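Local coordinates for protein anaerobically-induced outer membrane porin OprE (Pseudomonas aeruginosa, PDB 4FRX) that is a beta-barrel of the outer membrane that probably acts as a porin, letting small solutes pass, at residues E118-T123 / G145-S150; V130-D135 / G320-L325; R175-A180 / G215-F220. All coordinates share one frame; numbering follows the deposited sequence.

Contact 1: residues E118-T123 / G145-S150; sequences EFRYGT and GGQVTS. With C8E ((hydroxyethyloxy)tri(ethyloxy)octane), chain G.
Glu118, Arg120 and Gly122 each exchange two backbone hydrogen bonds with Thr149, Gln147 and Gly145, and the two segments run antiparallel, their strand axes 167° apart. The shortest of these bonds is Arg120 N to Gln147 O at 2.8 Å. Between them, the non-hydrogen-bonded pairs Phe119-Val148 and Tyr121-Gly146 are accompanied by CA-H...O contacts, such as Val148 CA to Glu118 O at 3.2 Å. The Phe119 ring, with CG anti to the backbone N (chi1 177°), leans across the neighbouring strand until CD1 lies 3.3 Å from Gln147 O. Tyr121 stands on the same face, and its CD2 is 3.6 Å from C19 of the detergent C8E. This is a pair of neighbouring strands in the wall of a membrane beta-barrel: the face of Phe119, Tyr121 and Val148 is consistent with the lipid-facing side, while Glu118, Arg120, Gln147 and Thr149 form the polar opposite face. There, Arg120 NH1 makes a 2.9 Å salt bridge to Glu118 OE2; the carboxylate oxygen lies in the guanidinium plane but is itself met from above the carboxylate plane. Arg120 NH2 has a second acid, Asp63. One water accepts from Gln147 NE2 and donates to Glu118 O, and another joins Thr149 OG1 (2.7 Å) to Glu118 OE1 more weakly. Gln147 OE1 is bonded to Tyr197 OH, so both ends of its amide are engaged. Strands 102-114 and 156-167 continue the hydrogen bonding beyond Phe119 and Val148, through Ala112 and Ala160 respectively.

Contact 2: residues V130-D135 / G320-L325; sequences VVTYND and GSTAYL
Thr322 OG1 is approached by several groups at once: a water at 2.6 Å, Asn134 ND2 at 3.3 Å and, less closely, Tyr133 O. The water also donates to Tyr133 O, so it bridges the hydroxyl of one segment to the backbone of the other. A second water joins backbone to backbone, donating to Thr322 O at 2.9 Å and accepting from Thr132 N. Segments 130-135 and 320-325 are thus bridged twice by water, once at the side chain of Thr322 and once at its carbonyl. The methyl CG2 of Thr322 lies 3.6 Å from Thr132 OG1, the two side chains meeting at a slant. Asn134, with CG anti to its own N (chi1 -177°), reaches over the backbone of Gly320 and Ser321 and meets the Thr322 side chain at about a right angle. Its CB is 3.7 Å from Gly320 C, and ND2 lies 3.4 Å from Ser321 O. The other end of the amide is held from outside: OD1 accepts from Arg169 NH1 and from Gly136 N, which probably fixes its rotation. Near the centre of the chain, within the barrel, the contact joins the inward-folded segment 130-135 to the long loop between strands 295-305 and 340-349. Strand 131-132 pairs with strand 123-128, Val131 packs on Phe143 of strand 142-150, and Tyr324 forms a cation-pi contact with Arg244 of strand 237-250.

Contact 3: residues R175-A180 / G215-F220; sequences RSLSIA and GNLDDF
Leu217 carries CG anti to its backbone N (chi1 -177°), which sends the fork toward 175-180 and its two methyls to different residues: CD1 lies 3.9 Å from Leu177 CB, and CD2 lies 3.7 Å from Ile179 CG2. Ile179 in turn has CG1 between its backbone N and carbonyl carbon (chi1 67°), so that the ethyl arm and the CG2 branch serve different partners. The extended arm ends with CD1 3.6 Å from Phe220 CD1, and CG1 follows at 3.9 Å from the same ring atom. The Ile179 arm and the Phe220 side chain run alongside each other with opposite headings, whereas Ile179 and Leu217 meet at an inclined angle. The contact is mainly apolar, with no hydrogen bond across it. Buried Ser178 turns its CB away from 215-220; OG passes 4.3 Å from Phe220 CZ but finds its polar partner in Arg190 O. Within 215-220, Phe220 N bonds back to Leu217 O at 3.0 Å. This closes a type II beta turn with Asp218 and Asp219 at its corners and brings Leu217 and Phe220 to the same side, as a joint apolar patch. The contact thus packs the hairpin turn between strands 208-217 and 221-234 against the chain leaving strand 174-176. Phe195 of strand 195-203 touches both Leu177 and Leu217, the Phe220 ring meets Tyr264, and strand 174-176 pairs with strand 156-167.

Overall arrangement
The three contacts sample the wall, the interior and a turn of the barrel. Contacts 1 and 2 both border accessible surface, contact 2 on the inside of the barrel, while contact 3 is buried. Contact 1 is made by direct backbone pairing of strands, with polar and apolar faces. Contact 2, about 19 Å from it between centres, is bridged by waters and side-chain packing, without strand pairing. Contact 3 is mainly hydrophobic. Contacts 1 and 2 are linked through the chain, strand 131-132 leading on to strand 142-150. Contacts 2 and 3 touch, Val130 CG1 packing 3.8 Å from Gly215 N, with centres about 13 Å apart, whereas contacts 1 and 3 do not meet.

Contact 1: residues E118-T123 / G145-S150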
# COMPACT_ATOMS: atom_id res chain seq x y z
N GLU A 118 0.08 2.74 -22.69
CA GLU A 118 1.26 3.49 -22.27
C GLU A 118 2.33 2.59 -21.68
O GLU A 118 2.03 1.70 -20.88
CB GLU A 118 0.86 4.59 -21.28
CG GLU A 118 1.99 5.51 -20.86
CD GLU A 118 1.54 6.52 -19.81
OE1 GLU A 118 0.34 6.52 -19.47
OE2 GLU A 118 2.38 7.29 -19.31
N PHE A 119 3.58 2.81 -22.09
CA PHE A 119 4.74 2.13 -21.52
C PHE A 119 5.50 3.11 -20.65
O PHE A 119 5.72 4.24 -21.05
CB PHE A 119 5.67 1.64 -22.63
CG PHE A 119 6.94 0.99 -22.12
CD1 PHE A 119 6.88 -0.12 -21.29
CD2 PHE A 119 8.18 1.50 -22.46
CE1 PHE A 119 8.04 -0.72 -20.82
CE2 PHE A 119 9.35 0.91 -21.99
CZ PHE A 119 9.28 -0.20 -21.16
N ARG A 120 5.88 2.68 -19.45
CA ARG A 120 6.60 3.55 -18.53
C ARG A 120 7.85 2.85 -18.06
O ARG A 120 7.81 1.68 -17.70
CB ARG A 120 5.74 3.92 -17.31
CG ARG A 120 4.65 4.88 -17.63
CD ARG A 120 3.67 5.05 -16.48
NE ARG A 120 4.16 5.98 -15.47
CZ ARG A 120 4.22 7.29 -15.65
NH1 ARG A 120 3.83 7.81 -16.81
NH2 ARG A 120 4.66 8.09 -14.68
N TYR A 121 8.96 3.58 -18.06
CA TYR A 121 10.25 2.99 -17.77
C TYR A 121 11.05 3.89 -16.81
O TYR A 121 11.42 4.99 -17.16
CB TYR A 121 11.00 2.81 -19.09
CG TYR A 121 12.26 2.00 -19.01
CD1 TYR A 121 12.21 0.62 -18.94
CD2 TYR A 121 13.50 2.62 -19.06
CE1 TYR A 121 13.37 -0.13 -18.89
CE2 TYR A 121 14.67 1.87 -19.00
CZ TYR A 121 14.60 0.50 -18.92
OH TYR A 121 15.75 -0.25 -18.87
N GLY A 122 11.32 3.40 -15.60
CA GLY A 122 11.91 4.21 -14.57
C GLY A 122 11.10 4.13 -13.28
O GLY A 122 10.75 3.05 -12.81
N THR A 123 10.79 5.29 -12.72
CA THR A 123 10.08 5.33 -11.45
C THR A 123 8.59 5.00 -11.62
O THR A 123 7.91 5.56 -12.47
CB THR A 123 10.27 6.69 -10.77
OG1 THR A 123 11.68 6.97 -10.69
CG2 THR A 123 9.67 6.69 -9.37
N GLY A 145 11.21 0.20 -12.44
CA GLY A 145 10.93 -0.93 -13.33
C GLY A 145 10.38 -0.51 -14.67
O GLY A 145 10.56 0.63 -15.09
N GLY A 146 9.71 -1.43 -15.35
CA GLY A 146 9.09 -1.15 -16.63
C GLY A 146 7.66 -1.64 -16.56
O GLY A 146 7.40 -2.66 -15.93
N GLN A 147 6.73 -0.94 -17.21
CA GLN A 147 5.31 -1.28 -17.11
C GLN A 147 4.51 -0.84 -18.34
O GLN A 147 4.71 0.26 -18.85
CB GLN A 147 4.72 -0.62 -15.86
CG GLN A 147 3.25 -0.83 -15.66
CD GLN A 147 2.70 -0.05 -14.48
OE1 GLN A 147 2.65 -0.57 -13.36
NE2 GLN A 147 2.25 1.17 -14.72
N VAL A 148 3.60 -1.69 -18.80
CA VAL A 148 2.65 -1.30 -19.83
C VAL A 148 1.22 -1.36 -19.28
O VAL A 148 0.85 -2.29 -18.59
CB VAL A 148 2.76 -2.17 -21.11
CG1 VAL A 148 2.52 -3.63 -20.80
CG2 VAL A 148 1.79 -1.69 -22.18
N THR A 149 0.43 -0.33 -19.56
CA THR A 149 -0.97 -0.32 -19.17
C THR A 149 -1.79 -0.01 -20.40
O THR A 149 -1.32 0.69 -21.29
CB THR A 149 -1.27 0.76 -18.11
OG1 THR A 149 -1.03 2.05 -18.68
CG2 THR A 149 -0.36 0.59 -16.90
N SER A 150 -3.01 -0.52 -20.46
CA SER A 150 -3.84 -0.27 -21.64
C SER A 150 -5.33 -0.24 -21.32
O SER A 150 -5.83 -1.05 -20.55
CB SER A 150 -3.55 -1.35 -22.69
OG SER A 150 -4.38 -1.20 -23.83
C1 C8E G . 8.92 18.23 -28.23
C2 C8E G . 10.40 17.95 -27.99
C3 C8E G . 10.62 17.26 -26.64
C4 C8E G . 11.83 16.33 -26.71
C6 C8E G . 11.41 13.48 -24.69
C7 C8E G . 11.14 12.00 -24.95
C8 C8E G . 11.34 11.15 -23.70
O9 C8E G . 12.47 10.32 -23.85
C10 C8E G . 12.67 9.51 -22.71
C11 C8E G . 14.15 9.38 -22.42
O12 C8E G . 14.59 10.58 -21.83
C13 C8E G . 14.35 10.65 -20.43
C14 C8E G . 14.94 9.45 -19.71
O15 C8E G . 14.32 9.33 -18.45
C16 C8E G . 15.00 8.45 -17.59
C17 C8E G . 14.35 7.08 -17.65
O18 C8E G . 15.08 6.18 -16.85
C19 C8E G . 15.61 5.12 -17.62
O HOH W 1 2.34 2.09 -17.68
O HOH W 2 0.44 4.00 -17.64

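Contact 2: residues V130-D135 / G320-L325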
# COMPACT_ATOMS: atom_id res chain seq x y z
N VAL A 130 -1.56 -6.89 -6.27
CA VAL A 130 -0.36 -7.67 -6.02
C VAL A 130 0.85 -6.77 -5.75
O VAL A 130 1.93 -7.26 -5.45
CB VAL A 130 -0.05 -8.60 -7.21
CG1 VAL A 130 -1.07 -9.73 -7.26
CG2 VAL A 130 -0.09 -7.81 -8.51
N VAL A 131 0.65 -5.45 -5.83
CA VAL A 131 1.69 -4.49 -5.46
C VAL A 131 1.14 -3.07 -5.35
O VAL A 131 0.59 -2.51 -6.31
CB VAL A 131 2.92 -4.52 -6.43
CG1 VAL A 131 2.48 -4.38 -7.90
CG2 VAL A 131 3.98 -3.45 -6.03
N THR A 132 1.24 -2.48 -4.17
CA THR A 132 0.90 -1.06 -4.05
C THR A 132 1.89 -0.38 -3.14
O THR A 132 2.36 -0.96 -2.16
CB THR A 132 -0.55 -0.74 -3.59
OG1 THR A 132 -0.53 -0.07 -2.32
CG2 THR A 132 -1.36 -1.96 -3.48
N TYR A 133 2.25 0.84 -3.50
CA TYR A 133 3.27 1.55 -2.76
C TYR A 133 2.71 2.09 -1.44
O TYR A 133 1.55 2.48 -1.35
CB TYR A 133 3.86 2.68 -3.59
CG TYR A 133 2.96 3.88 -3.81
CD1 TYR A 133 1.96 3.86 -4.77
CD2 TYR A 133 3.15 5.05 -3.07
CE1 TYR A 133 1.15 4.97 -4.97
CE2 TYR A 133 2.36 6.16 -3.27
CZ TYR A 133 1.36 6.11 -4.22
OH TYR A 133 0.57 7.22 -4.43
N ASN A 134 3.56 2.09 -0.42
CA ASN A 134 3.19 2.64 0.87
C ASN A 134 3.42 4.15 0.89
O ASN A 134 4.37 4.67 0.30
CB ASN A 134 4.01 1.98 1.98
CG ASN A 134 3.61 2.49 3.35
OD1 ASN A 134 4.20 3.44 3.87
ND2 ASN A 134 2.58 1.87 3.93
N ASP A 135 2.52 4.87 1.56
CA ASP A 135 2.68 6.30 1.74
C ASP A 135 2.17 6.68 3.13
O ASP A 135 1.40 7.64 3.29
CB ASP A 135 1.90 7.05 0.66
CG ASP A 135 2.28 8.51 0.57
OD1 ASP A 135 3.32 8.91 1.15
OD2 ASP A 135 1.52 9.27 -0.08
N GLY A 320 8.25 0.83 4.95
CA GLY A 320 6.84 0.85 4.62
C GLY A 320 6.45 -0.25 3.65
O GLY A 320 7.19 -0.58 2.73
N SER A 321 5.28 -0.83 3.86
CA SER A 321 4.78 -1.86 2.96
C SER A 321 3.27 -1.85 3.05
O SER A 321 2.72 -1.49 4.09
CB SER A 321 5.30 -3.23 3.38
OG SER A 321 4.80 -3.59 4.66
N THR A 322 2.62 -2.25 1.97
CA THR A 322 1.16 -2.33 1.95
C THR A 322 0.70 -3.68 1.40
O THR A 322 1.13 -4.07 0.32
CB THR A 322 0.55 -1.20 1.11
OG1 THR A 322 0.81 0.06 1.75
CG2 THR A 322 -0.97 -1.39 0.95
N ALA A 323 -0.12 -4.39 2.16
CA ALA A 323 -0.76 -5.61 1.66
C ALA A 323 -2.17 -5.25 1.20
O ALA A 323 -2.85 -4.45 1.85
CB ALA A 323 -0.80 -6.69 2.74
N TYR A 324 -2.61 -5.83 0.09
CA TYR A 324 -3.97 -5.55 -0.39
C TYR A 324 -4.99 -6.44 0.32
O TYR A 324 -5.73 -7.22 -0.30
CB TYR A 324 -4.07 -5.66 -1.92
CG TYR A 324 -5.38 -5.13 -2.45
CD1 TYR A 324 -5.73 -3.79 -2.25
CD2 TYR A 324 -6.30 -5.96 -3.10
CE1 TYR A 324 -6.94 -3.29 -2.71
CE2 TYR A 324 -7.52 -5.46 -3.57
CZ TYR A 324 -7.83 -4.12 -3.37
OH TYR A 324 -9.03 -3.62 -3.83
N LEU A 325 -5.02 -6.31 1.65
CA LEU A 325 -5.94 -7.04 2.51
C LEU A 325 -6.89 -6.04 3.16
O LEU A 325 -6.48 -4.91 3.49
CB LEU A 325 -5.15 -7.79 3.61
CG LEU A 325 -4.13 -8.86 3.18
CD1 LEU A 325 -3.34 -9.42 4.37
CD2 LEU A 325 -4.80 -10.01 2.39
O HOH W 3 2.46 -4.47 -2.19
O HOH W 4 -0.52 2.19 1.03

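Contact 3: residues R175-A180 / G215-F220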
# COMPACT_ATOMS: atom_id res chain seq x y z
N ARG A 175 16.80 -0.24 -3.38
CA ARG A 175 17.33 -1.52 -2.92
C ARG A 175 16.53 -2.64 -3.55
O ARG A 175 15.42 -2.42 -4.04
CB ARG A 175 17.21 -1.60 -1.39
CG ARG A 175 17.92 -0.48 -0.65
CD ARG A 175 17.60 -0.52 0.83
NE ARG A 175 18.01 -1.78 1.44
CZ ARG A 175 17.70 -2.15 2.68
NH1 ARG A 175 16.97 -1.34 3.44
NH2 ARG A 175 18.12 -3.32 3.15
N SER A 176 17.08 -3.85 -3.54
CA SER A 176 16.36 -5.01 -4.06
C SER A 176 15.11 -5.35 -3.23
O SER A 176 14.94 -4.87 -2.11
CB SER A 176 17.31 -6.21 -4.19
OG SER A 176 18.22 -5.97 -5.26
N LEU A 177 14.23 -6.16 -3.82
CA LEU A 177 12.93 -6.47 -3.19
C LEU A 177 12.98 -7.67 -2.24
O LEU A 177 13.70 -8.64 -2.47
CB LEU A 177 11.89 -6.70 -4.29
CG LEU A 177 11.81 -5.60 -5.35
CD1 LEU A 177 10.96 -6.01 -6.54
CD2 LEU A 177 11.27 -4.31 -4.74
N SER A 178 12.19 -7.64 -1.17
CA SER A 178 12.16 -8.78 -0.27
C SER A 178 10.77 -8.90 0.36
O SER A 178 9.85 -8.16 -0.00
CB SER A 178 13.27 -8.68 0.80
OG SER A 178 13.39 -9.89 1.53
N ILE A 179 10.63 -9.86 1.27
CA ILE A 179 9.38 -10.10 1.99
C ILE A 179 9.72 -10.32 3.46
O ILE A 179 10.89 -10.54 3.79
CB ILE A 179 8.62 -11.34 1.43
CG1 ILE A 179 9.39 -12.63 1.72
CG2 ILE A 179 8.34 -11.21 -0.08
CD1 ILE A 179 8.68 -13.89 1.22
N ALA A 180 8.72 -10.22 4.34
CA ALA A 180 8.90 -10.45 5.78
C ALA A 180 9.45 -11.85 6.01
O ALA A 180 8.96 -12.82 5.42
CB ALA A 180 7.57 -10.29 6.53
N GLY A 215 1.19 -11.98 -9.39
CA GLY A 215 2.45 -11.42 -8.95
C GLY A 215 3.49 -12.50 -8.69
O GLY A 215 3.15 -13.56 -8.17
N ASN A 216 4.73 -12.23 -9.07
CA ASN A 216 5.81 -13.20 -8.93
C ASN A 216 7.13 -12.55 -8.49
O ASN A 216 7.83 -11.97 -9.30
CB ASN A 216 6.01 -13.94 -10.26
CG ASN A 216 7.20 -14.90 -10.26
OD1 ASN A 216 7.81 -15.13 -11.30
ND2 ASN A 216 7.52 -15.45 -9.09
N LEU A 217 7.46 -12.65 -7.20
CA LEU A 217 8.78 -12.23 -6.76
C LEU A 217 9.73 -13.39 -6.99
O LEU A 217 9.61 -14.44 -6.35
CB LEU A 217 8.80 -11.84 -5.28
CG LEU A 217 10.17 -11.33 -4.82
CD1 LEU A 217 10.62 -10.10 -5.61
CD2 LEU A 217 10.17 -11.03 -3.31
N ASP A 218 10.66 -13.20 -7.92
CA ASP A 218 11.56 -14.29 -8.27
C ASP A 218 12.33 -14.83 -7.06
O ASP A 218 12.88 -14.07 -6.26
CB ASP A 218 12.52 -13.86 -9.38
CG ASP A 218 13.26 -15.04 -9.98
OD1 ASP A 218 12.61 -15.86 -10.67
OD2 ASP A 218 14.49 -15.15 -9.75
N ASP A 219 12.32 -16.17 -6.94
CA ASP A 219 12.96 -16.94 -5.87
C ASP A 219 12.21 -16.92 -4.55
O ASP A 219 12.68 -17.51 -3.57
CB ASP A 219 14.42 -16.54 -5.67
CG ASP A 219 15.32 -17.15 -6.71
OD1 ASP A 219 15.05 -18.31 -7.10
OD2 ASP A 219 16.28 -16.48 -7.15
N PHE A 220 11.06 -16.28 -4.53
CA PHE A 220 10.26 -16.18 -3.32
C PHE A 220 8.84 -16.71 -3.51
O PHE A 220 8.47 -17.68 -2.86
CB PHE A 220 10.22 -14.75 -2.78
CG PHE A 220 11.47 -14.35 -2.04
CD1 PHE A 220 11.65 -14.72 -0.71
CD2 PHE A 220 12.46 -13.62 -2.68
CE1 PHE A 220 12.82 -14.36 -0.02
CE2 PHE A 220 13.62 -13.25 -2.01
CZ PHE A 220 13.79 -13.60 -0.67